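Local coordinates for protein carboxypeptidase 1 (Deinococcus radiodurans str. R1, PDB 5GIV) that probably removes amino acids one after another from the C-terminus of peptides, acting as a zinc-dependent metallocarboxypeptidase of the M32 family, at residues N161-G166 with S418-T423; A292-S297 with G473-R478; L355-H360 with I424-S429. All coordinates share one frame; numbering follows the deposited sequence.

Contact 1: N161-G166 with S418-T423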
loop_
_atom_site.group_PDB
_atom_site.type_symbol
_atom_site.label_atom_id
_atom_site.label_comp_id
_atom_site.label_asym_id
_atom_site.label_seq_id
_atom_site.Cartn_x
_atom_site.Cartn_y
_atom_site.Cartn_z
ATOM N N ASN A 161 17.865 7.606 26.717
ATOM C CA ASN A 161 16.849 6.774 27.357
ATOM C C ASN A 161 15.642 6.560 26.451
ATOM O O ASN A 161 15.032 5.483 26.467
ATOM C CB ASN A 161 16.413 7.397 28.685
ATOM C CG ASN A 161 15.254 6.649 29.328
ATOM O OD1 ASN A 161 15.440 5.607 29.956
ATOM N ND2 ASN A 161 14.048 7.178 29.166
ATOM N N GLU A 162 15.281 7.568 25.657
ATOM C CA GLU A 162 14.194 7.399 24.698
ATOM C C GLU A 162 14.502 6.269 23.724
ATOM O O GLU A 162 13.609 5.513 23.329
ATOM C CB GLU A 162 13.950 8.711 23.952
ATOM C CG GLU A 162 12.582 8.812 23.308
ATOM C CD GLU A 162 11.466 8.919 24.342
ATOM O OE1 GLU A 162 11.763 9.281 25.512
ATOM O OE2 GLU A 162 10.290 8.642 23.986
ATOM N N SER A 163 15.766 6.137 23.334
ATOM C CA SER A 163 16.168 5.068 22.436
ATOM C C SER A 163 16.229 3.726 23.168
ATOM O O SER A 163 15.747 2.712 22.657
ATOM C CB SER A 163 17.516 5.416 21.793
ATOM O OG SER A 163 18.095 4.299 21.147
ATOM N N ASP A 164 16.840 3.691 24.350
ATOM C CA ASP A 164 16.991 2.445 25.110
ATOM C C ASP A 164 16.676 2.718 26.575
ATOM O O ASP A 164 17.525 3.232 27.310
ATOM C CB ASP A 164 18.384 1.850 24.949
ATOM C CG ASP A 164 18.666 1.430 23.526
ATOM O OD1 ASP A 164 19.155 2.264 22.735
ATOM O OD2 ASP A 164 18.368 0.265 23.202
ATOM N N GLU A 165 15.465 2.361 26.994
ATOM C CA GLU A 165 15.048 2.638 28.357
ATOM C C GLU A 165 16.081 2.114 29.342
ATOM O O GLU A 165 16.491 0.950 29.276
ATOM C CB GLU A 165 13.682 2.009 28.638
ATOM C CG GLU A 165 13.134 2.369 30.005
ATOM C CD GLU A 165 11.909 1.564 30.385
ATOM O OE1 GLU A 165 11.653 0.517 29.759
ATOM O OE2 GLU A 165 11.201 1.959 31.327
ATOM N N GLY A 166 16.511 2.991 30.245
ATOM C CA GLY A 166 17.480 2.646 31.256
ATOM C C GLY A 166 18.913 2.929 30.874
ATOM O O GLY A 166 19.783 2.929 31.748
ATOM N N SER A 418 20.710 9.706 18.401
ATOM C CA SER A 418 20.190 9.159 17.151
ATOM C C SER A 418 20.866 7.868 16.724
ATOM O O SER A 418 20.295 7.136 15.910
ATOM C CB SER A 418 20.365 10.168 16.013
ATOM O OG SER A 418 19.929 11.449 16.403
ATOM N N PHE A 419 22.062 7.578 17.233
ATOM C CA PHE A 419 22.900 6.539 16.649
ATOM C C PHE A 419 23.406 5.473 17.613
ATOM O O PHE A 419 23.797 4.400 17.136
ATOM C CB PHE A 419 24.118 7.169 15.952
ATOM C CG PHE A 419 23.772 7.980 14.728
ATOM C CD1 PHE A 419 23.604 7.358 13.490
ATOM C CD2 PHE A 419 23.613 9.356 14.810
ATOM C CE1 PHE A 419 23.279 8.091 12.365
ATOM C CE2 PHE A 419 23.300 10.104 13.678
ATOM C CZ PHE A 419 23.123 9.465 12.455
ATOM N N GLN A 420 23.457 5.718 18.928
ATOM C CA GLN A 420 24.099 4.722 19.787
ATOM C C GLN A 420 23.355 3.391 19.766
ATOM O O GLN A 420 23.967 2.351 20.020
ATOM C CB GLN A 420 24.277 5.238 21.224
ATOM C CG GLN A 420 23.030 5.326 22.031
ATOM C CD GLN A 420 22.212 6.503 21.626
ATOM O OE1 GLN A 420 22.722 7.443 21.010
ATOM N NE2 GLN A 420 20.928 6.460 21.940
ATOM N N GLY A 421 22.056 3.397 19.457
ATOM C CA GLY A 421 21.330 2.144 19.334
ATOM C C GLY A 421 21.939 1.186 18.322
ATOM O O GLY A 421 21.890 -0.034 18.509
ATOM N N TYR A 422 22.515 1.714 17.236
ATOM C CA TYR A 422 23.150 0.841 16.254
ATOM C C TYR A 422 24.307 0.074 16.880
ATOM O O TYR A 422 24.484 -1.123 16.627
ATOM C CB TYR A 422 23.644 1.652 15.056
ATOM C CG TYR A 422 22.553 2.388 14.306
ATOM C CD1 TYR A 422 21.597 1.693 13.574
ATOM C CD2 TYR A 422 22.505 3.774 14.298
ATOM C CE1 TYR A 422 20.609 2.350 12.878
ATOM C CE2 TYR A 422 21.518 4.445 13.608
ATOM C CZ TYR A 422 20.568 3.729 12.896
ATOM O OH TYR A 422 19.575 4.392 12.203
ATOM N N THR A 423 25.111 0.747 17.705
ATOM C CA THR A 423 26.249 0.076 18.324
ATOM C C THR A 423 25.799 -0.827 19.460
ATOM O O THR A 423 26.341 -1.922 19.645
ATOM C CB THR A 423 27.264 1.104 18.816
ATOM O OG1 THR A 423 27.929 1.682 17.689
ATOM C CG2 THR A 423 28.292 0.460 19.741
HETATM O O HOH W 1 19.954 5.400 19.039
HETATM O O HOH W 2 20.399 4.466 23.803
#
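S163, in the last turn of helix 155-163, faces Q420 and G421 at the beginning of helix 420-439, and no direct hydrogen bond joins them. Its CB packs against the amide nitrogen of Q420, with S163 CB and Q420 NE2 3.6 Å apart. One bond further out, OG lies anti to the backbone N (chi1 167°), which brings it within bonding range of both its neighbour D164 and a water. S163 OG donates to D164 OD1 at 2.8 Å, meeting that oxygen from above the carboxylate plane, and it accepts a hydrogen bond from water 1. Water 1 in turn accepts from the backbone of G421, with G421 N 2.9 Å away, and so serves an amide of the first helical turn. A second bridge runs alongside: Q420 NE2 gives a hydrogen bond to water 2 at 2.8 Å, and water 2 donates to D164 OD1 at 2.7 Å. The same NE2 also bonds G417 O, while D164 OD2 takes the backbone N-H of G293. Glycine suits position 421, since a CB here would point toward segment 161-166 and lie about 3.4 Å from S163 OG. Polar side chains and a glycine thus make a buried, water-bridged junction between two helix ends in the mainly helical M32 fold, with G421 lying about 6 Å from the side chain of zinc ligand E296.

Contact 2: A292-S297 with G473-R478; sequences AGVHES and GELIER. With ZN (zinc ion), chain G.
V294 packs with both of its methyls against helix 472-480, on the same helical turn that carries E296, the glutamate that completes the HExxH zinc site of this M32 peptidase. V294 CG1 meets L475 CD2 at 4.1 Å, the two side chains crossing obliquely, and V294 CG2 approaches I476 CD1 at 4.4 Å. The fork of a beta-branched residue suits this place: with CG1 anti to the backbone N (chi1 173°), each branch serves a different partner. Around this apolar core, L475 also rests on V290 and H466, and I476 on L428 and Q431 of helix 420-439. Backbone bonding, such as E296 N to A292 O at 2.9 Å, keeps this turn regular, and the side chain of E296 projects on the side remote from helix 472-480. Next to it H295 hydrogen-bonds through ND1 to H270 ND1 and through NE2 to E274, a second-shell contact that probably helps orient H270. The zinc ion is held by H266, H270 and E296 together with waters. The carboxylate binds with one oxygen only: E296 OE2 is 2.2 Å from zinc, whereas E296 OE1 accepts a 2.6 Å hydrogen bond from metal-bound water 3.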
loop_
_atom_site.group_PDB
_atom_site.type_symbol
_atom_site.label_atom_id
_atom_site.label_comp_id
_atom_site.label_asym_id
_atom_site.label_seq_id
_atom_site.Cartn_x
_atom_site.Cartn_y
_atom_site.Cartn_z
ATOM N N ALA A 292 15.678 0.219 20.822
ATOM C CA ALA A 292 16.450 0.271 19.587
ATOM C C ALA A 292 17.590 -0.732 19.618
ATOM O O ALA A 292 17.845 -1.424 18.625
ATOM C CB ALA A 292 16.990 1.683 19.352
ATOM N N GLY A 293 18.292 -0.820 20.748
ATOM C CA GLY A 293 19.431 -1.723 20.830
ATOM C C GLY A 293 19.030 -3.179 20.718
ATOM O O GLY A 293 19.671 -3.958 20.009
ATOM N N VAL A 294 17.954 -3.570 21.401
ATOM C CA VAL A 294 17.500 -4.948 21.285
ATOM C C VAL A 294 17.049 -5.226 19.858
ATOM O O VAL A 294 17.353 -6.283 19.293
ATOM C CB VAL A 294 16.382 -5.245 22.306
ATOM C CG1 VAL A 294 15.803 -6.628 22.063
ATOM C CG2 VAL A 294 16.916 -5.155 23.707
ATOM N N HIS A 295 16.346 -4.273 19.239
ATOM C CA HIS A 295 15.895 -4.482 17.865
ATOM C C HIS A 295 17.076 -4.687 16.923
ATOM O O HIS A 295 17.144 -5.686 16.197
ATOM C CB HIS A 295 15.029 -3.310 17.403
ATOM C CG HIS A 295 13.736 -3.743 16.793
ATOM N ND1 HIS A 295 13.677 -4.521 15.658
ATOM C CD2 HIS A 295 12.457 -3.571 17.202
ATOM C CE1 HIS A 295 12.414 -4.792 15.380
ATOM N NE2 HIS A 295 11.652 -4.221 16.298
ATOM N N GLU A 296 18.041 -3.768 16.952
ATOM C CA GLU A 296 19.215 -3.891 16.101
ATOM C C GLU A 296 20.069 -5.101 16.464
ATOM O O GLU A 296 20.879 -5.544 15.643
ATOM C CB GLU A 296 20.060 -2.625 16.185
ATOM C CG GLU A 296 21.201 -2.583 15.186
ATOM C CD GLU A 296 20.732 -2.280 13.770
ATOM O OE1 GLU A 296 21.585 -1.917 12.935
ATOM O OE2 GLU A 296 19.518 -2.406 13.492
ATOM N N SER A 297 19.932 -5.628 17.684
ATOM C CA SER A 297 20.651 -6.848 18.027
ATOM C C SER A 297 20.173 -8.006 17.177
ATOM O O SER A 297 20.943 -8.924 16.883
ATOM C CB SER A 297 20.457 -7.193 19.507
ATOM O OG SER A 297 19.188 -7.796 19.728
ATOM N N GLY A 473 16.778 -3.897 30.274
ATOM C CA GLY A 473 17.721 -4.516 31.189
ATOM C C GLY A 473 17.228 -5.853 31.710
ATOM O O GLY A 473 17.998 -6.805 31.831
ATOM N N GLU A 474 15.939 -5.938 32.045
ATOM C CA GLU A 474 15.387 -7.202 32.518
ATOM C C GLU A 474 15.424 -8.273 31.435
ATOM O O GLU A 474 15.758 -9.430 31.713
ATOM C CB GLU A 474 13.957 -6.994 33.002
ATOM C CG GLU A 474 13.841 -6.153 34.246
ATOM C CD GLU A 474 12.420 -5.683 34.482
ATOM O OE1 GLU A 474 11.580 -5.812 33.565
ATOM O OE2 GLU A 474 12.147 -5.184 35.590
ATOM N N LEU A 475 15.062 -7.915 30.196
ATOM C CA LEU A 475 15.066 -8.895 29.116
ATOM C C LEU A 475 16.472 -9.419 28.865
ATOM O O LEU A 475 16.684 -10.630 28.759
ATOM C CB LEU A 475 14.467 -8.285 27.847
ATOM C CG LEU A 475 14.301 -9.166 26.602
ATOM C CD1 LEU A 475 13.199 -10.208 26.772
ATOM C CD2 LEU A 475 14.027 -8.297 25.371
ATOM N N ILE A 476 17.451 -8.521 28.797
ATOM C CA ILE A 476 18.821 -8.947 28.539
ATOM C C ILE A 476 19.335 -9.796 29.698
ATOM O O ILE A 476 20.040 -10.796 29.497
ATOM C CB ILE A 476 19.712 -7.718 28.301
ATOM C CG1 ILE A 476 19.284 -7.000 27.021
ATOM C CG2 ILE A 476 21.170 -8.139 28.207
ATOM C CD1 ILE A 476 19.899 -5.629 26.862
ATOM N N GLU A 477 18.983 -9.409 30.924
ATOM C CA GLU A 477 19.446 -10.125 32.106
ATOM C C GLU A 477 18.843 -11.525 32.172
ATOM O O GLU A 477 19.554 -12.504 32.413
ATOM C CB GLU A 477 19.094 -9.318 33.358
ATOM C CG GLU A 477 20.162 -9.287 34.431
ATOM C CD GLU A 477 20.300 -10.615 35.141
ATOM O OE1 GLU A 477 21.421 -11.169 35.154
ATOM O OE2 GLU A 477 19.284 -11.120 35.672
ATOM N N ARG A 478 17.529 -11.637 31.956
ATOM C CA ARG A 478 16.881 -12.942 32.026
ATOM C C ARG A 478 17.325 -13.839 30.883
ATOM O O ARG A 478 17.507 -15.048 31.068
ATOM C CB ARG A 478 15.362 -12.793 32.008
ATOM C CG ARG A 478 14.805 -11.870 33.067
ATOM C CD ARG A 478 13.351 -11.585 32.798
ATOM N NE ARG A 478 12.544 -12.790 32.927
ATOM C CZ ARG A 478 12.055 -13.223 34.087
ATOM N NH1 ARG A 478 12.302 -12.539 35.202
ATOM N NH2 ARG A 478 11.326 -14.337 34.139
HETATM ZN ZN ZN G . 18.647 -1.956 11.547
HETATM O O HOH W 3 20.253 -0.877 10.895
HETATM O O HOH W 4 17.386 -1.019 9.720
HETATM O O HOH W 5 17.045 -0.188 12.065
#

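Contact 3: L355-H360 with I424-S429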
loop_
_atom_site.group_PDB
_atom_site.type_symbol
_atom_site.label_atom_id
_atom_site.label_comp_id
_atom_site.label_asym_id
_atom_site.label_seq_id
_atom_site.Cartn_x
_atom_site.Cartn_y
_atom_site.Cartn_z
ATOM N N LEU A 355 34.153 -4.345 11.649
ATOM C CA LEU A 355 35.192 -3.880 12.555
ATOM C C LEU A 355 35.227 -2.365 12.706
ATOM O O LEU A 355 35.506 -1.863 13.800
ATOM C CB LEU A 355 36.562 -4.392 12.095
ATOM C CG LEU A 355 36.775 -5.903 12.182
ATOM C CD1 LEU A 355 38.221 -6.239 11.904
ATOM C CD2 LEU A 355 36.328 -6.427 13.551
ATOM N N THR A 356 34.989 -1.618 11.633
ATOM C CA THR A 356 35.069 -0.165 11.684
ATOM C C THR A 356 33.720 0.510 11.893
ATOM O O THR A 356 33.685 1.726 12.103
ATOM C CB THR A 356 35.722 0.376 10.405
ATOM O OG1 THR A 356 34.863 0.124 9.286
ATOM C CG2 THR A 356 37.080 -0.298 10.171
ATOM N N TYR A 357 32.618 -0.245 11.887
ATOM C CA TYR A 357 31.293 0.370 11.919
ATOM C C TYR A 357 31.139 1.309 13.108
ATOM O O TYR A 357 30.664 2.442 12.963
ATOM C CB TYR A 357 30.202 -0.704 11.958
ATOM C CG TYR A 357 28.801 -0.110 11.959
ATOM C CD1 TYR A 357 28.166 0.246 13.149
ATOM C CD2 TYR A 357 28.129 0.123 10.769
ATOM C CE1 TYR A 357 26.896 0.794 13.144
ATOM C CE2 TYR A 357 26.859 0.674 10.757
ATOM C CZ TYR A 357 26.253 1.010 11.943
ATOM O OH TYR A 357 24.996 1.545 11.913
ATOM N N ASN A 358 31.523 0.854 14.296
ATOM C CA ASN A 358 31.220 1.622 15.496
ATOM C C ASN A 358 31.923 2.972 15.511
ATOM O O ASN A 358 31.432 3.909 16.151
ATOM C CB ASN A 358 31.575 0.791 16.728
ATOM C CG ASN A 358 30.778 -0.500 16.790
ATOM O OD1 ASN A 358 29.568 -0.500 16.600
ATOM N ND2 ASN A 358 31.456 -1.607 17.033
ATOM N N LEU A 359 33.019 3.117 14.769
ATOM C CA LEU A 359 33.688 4.410 14.711
ATOM C C LEU A 359 32.794 5.482 14.090
ATOM O O LEU A 359 32.937 6.669 14.405
ATOM C CB LEU A 359 34.997 4.273 13.933
ATOM C CG LEU A 359 35.982 3.283 14.555
ATOM C CD1 LEU A 359 37.116 2.981 13.605
ATOM C CD2 LEU A 359 36.525 3.850 15.859
ATOM N N HIS A 360 31.868 5.091 13.210
ATOM C CA HIS A 360 30.922 6.064 12.666
ATOM C C HIS A 360 29.906 6.499 13.718
ATOM O O HIS A 360 29.555 7.684 13.797
ATOM C CB HIS A 360 30.203 5.484 11.444
ATOM C CG HIS A 360 31.111 5.139 10.304
ATOM N ND1 HIS A 360 31.327 5.985 9.235
ATOM C CD2 HIS A 360 31.838 4.025 10.053
ATOM C CE1 HIS A 360 32.154 5.409 8.382
ATOM N NE2 HIS A 360 32.483 4.222 8.856
ATOM N N ILE A 424 24.799 -0.386 20.212
ATOM C CA ILE A 424 24.208 -1.245 21.224
ATOM C C ILE A 424 23.701 -2.531 20.590
ATOM O O ILE A 424 23.886 -3.621 21.133
ATOM C CB ILE A 424 23.105 -0.471 21.976
ATOM C CG1 ILE A 424 23.715 0.758 22.650
ATOM C CG2 ILE A 424 22.400 -1.365 22.985
ATOM C CD1 ILE A 424 22.695 1.670 23.283
ATOM N N GLY A 425 23.060 -2.426 19.424
ATOM C CA GLY A 425 22.609 -3.622 18.732
ATOM C C GLY A 425 23.757 -4.532 18.343
ATOM O O GLY A 425 23.660 -5.755 18.453
ATOM N N ASN A 426 24.863 -3.949 17.883
ATOM C CA ASN A 426 26.024 -4.762 17.540
ATOM C C ASN A 426 26.509 -5.547 18.756
ATOM O O ASN A 426 26.815 -6.746 18.664
ATOM C CB ASN A 426 27.149 -3.882 16.997
ATOM C CG ASN A 426 26.959 -3.511 15.543
ATOM O OD1 ASN A 426 26.344 -4.251 14.768
ATOM N ND2 ASN A 426 27.526 -2.372 15.153
ATOM N N VAL A 427 26.611 -4.874 19.905
ATOM C CA VAL A 427 27.075 -5.541 21.116
ATOM C C VAL A 427 26.120 -6.668 21.493
ATOM O O VAL A 427 26.526 -7.826 21.666
ATOM C CB VAL A 427 27.222 -4.520 22.259
ATOM C CG1 VAL A 427 27.615 -5.210 23.544
ATOM C CG2 VAL A 427 28.235 -3.445 21.891
ATOM N N LEU A 428 24.827 -6.350 21.585
ATOM C CA LEU A 428 23.854 -7.323 22.065
ATOM C C LEU A 428 23.696 -8.503 21.115
ATOM O O LEU A 428 23.334 -9.600 21.557
ATOM C CB LEU A 428 22.509 -6.637 22.294
ATOM C CG LEU A 428 22.417 -5.737 23.525
ATOM C CD1 LEU A 428 21.042 -5.106 23.625
ATOM C CD2 LEU A 428 22.725 -6.536 24.790
ATOM N N SER A 429 23.984 -8.319 19.824
ATOM C CA SER A 429 23.814 -9.413 18.870
ATOM C C SER A 429 24.642 -10.631 19.270
ATOM O O SER A 429 24.140 -11.761 19.272
ATOM C CB SER A 429 24.176 -8.951 17.454
ATOM O OG SER A 429 25.560 -8.681 17.317
#
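N426 brings its amide nitrogen obliquely against the ring of Y357, with N426 ND2 3.4 Å from Y357 CD1 and the ring and amide planes 85° apart. The same nitrogen donates a hydrogen bond to the side-chain oxygen of N358, from N426 ND2 to N358 OD1 at 3.1 Å and an N-H...O angle of 158°. OD1 lies close to the plane of the N426 amide, as suits an amide N-H, whereas the donor stands somewhat tilted from the N358 carbonyl plane. The N358 and N426 side chains run roughly antiparallel, their amide planes steeply inclined. N358 has CG anti to its carbonyl carbon (chi1 -61°), which turns its amide toward helix 420-439, where OD1 accepts from T423 OG1 as well; its ND2 donates to Y489 OH. Asparagine fits this buried place because one short side chain offers both an acceptor and a donor. A leucine in place of N358 would remove that acceptor and would probably leave N426 ND2 and T423 OG1 without their shared mate. Y357 OH is hydrogen-bonded by R349 NH1, and R300 makes a cation-pi contact with the Y357 ring. The N358-N426 bond thus joins helix 357-372 to helix 420-439, with helix 169-193 touching N358 through L179 and L183, helix 292-306 bringing R300 to N426, and Y489 of helix 487-501 packing on N426.

How the contacts relate
The three contacts lie near the zinc site, and contact 2 supplies one of its ligands. Contacts 1 and 3 use successive turns of helix 420-439: Y422 CB packs on Y357 OH at 3.4 Å, and Y422 CD1 lies 3.7 Å from E296 OE1 of contact 2. Contact 1 also joins contact 2 through the backbone, where S163 O and A292 N are 3.1 Å apart, probably hydrogen-bonded. Between contacts 2 and 3, I476 CD1 meets L428 CD1 at 3.5 Å and S297 CB meets L428 CB at 3.5 Å, so helix 420-439 packs against both partners of contact 2. The side chain of Y357 comes within about 7 Å of the zinc ion, and G421 within about 9 Å.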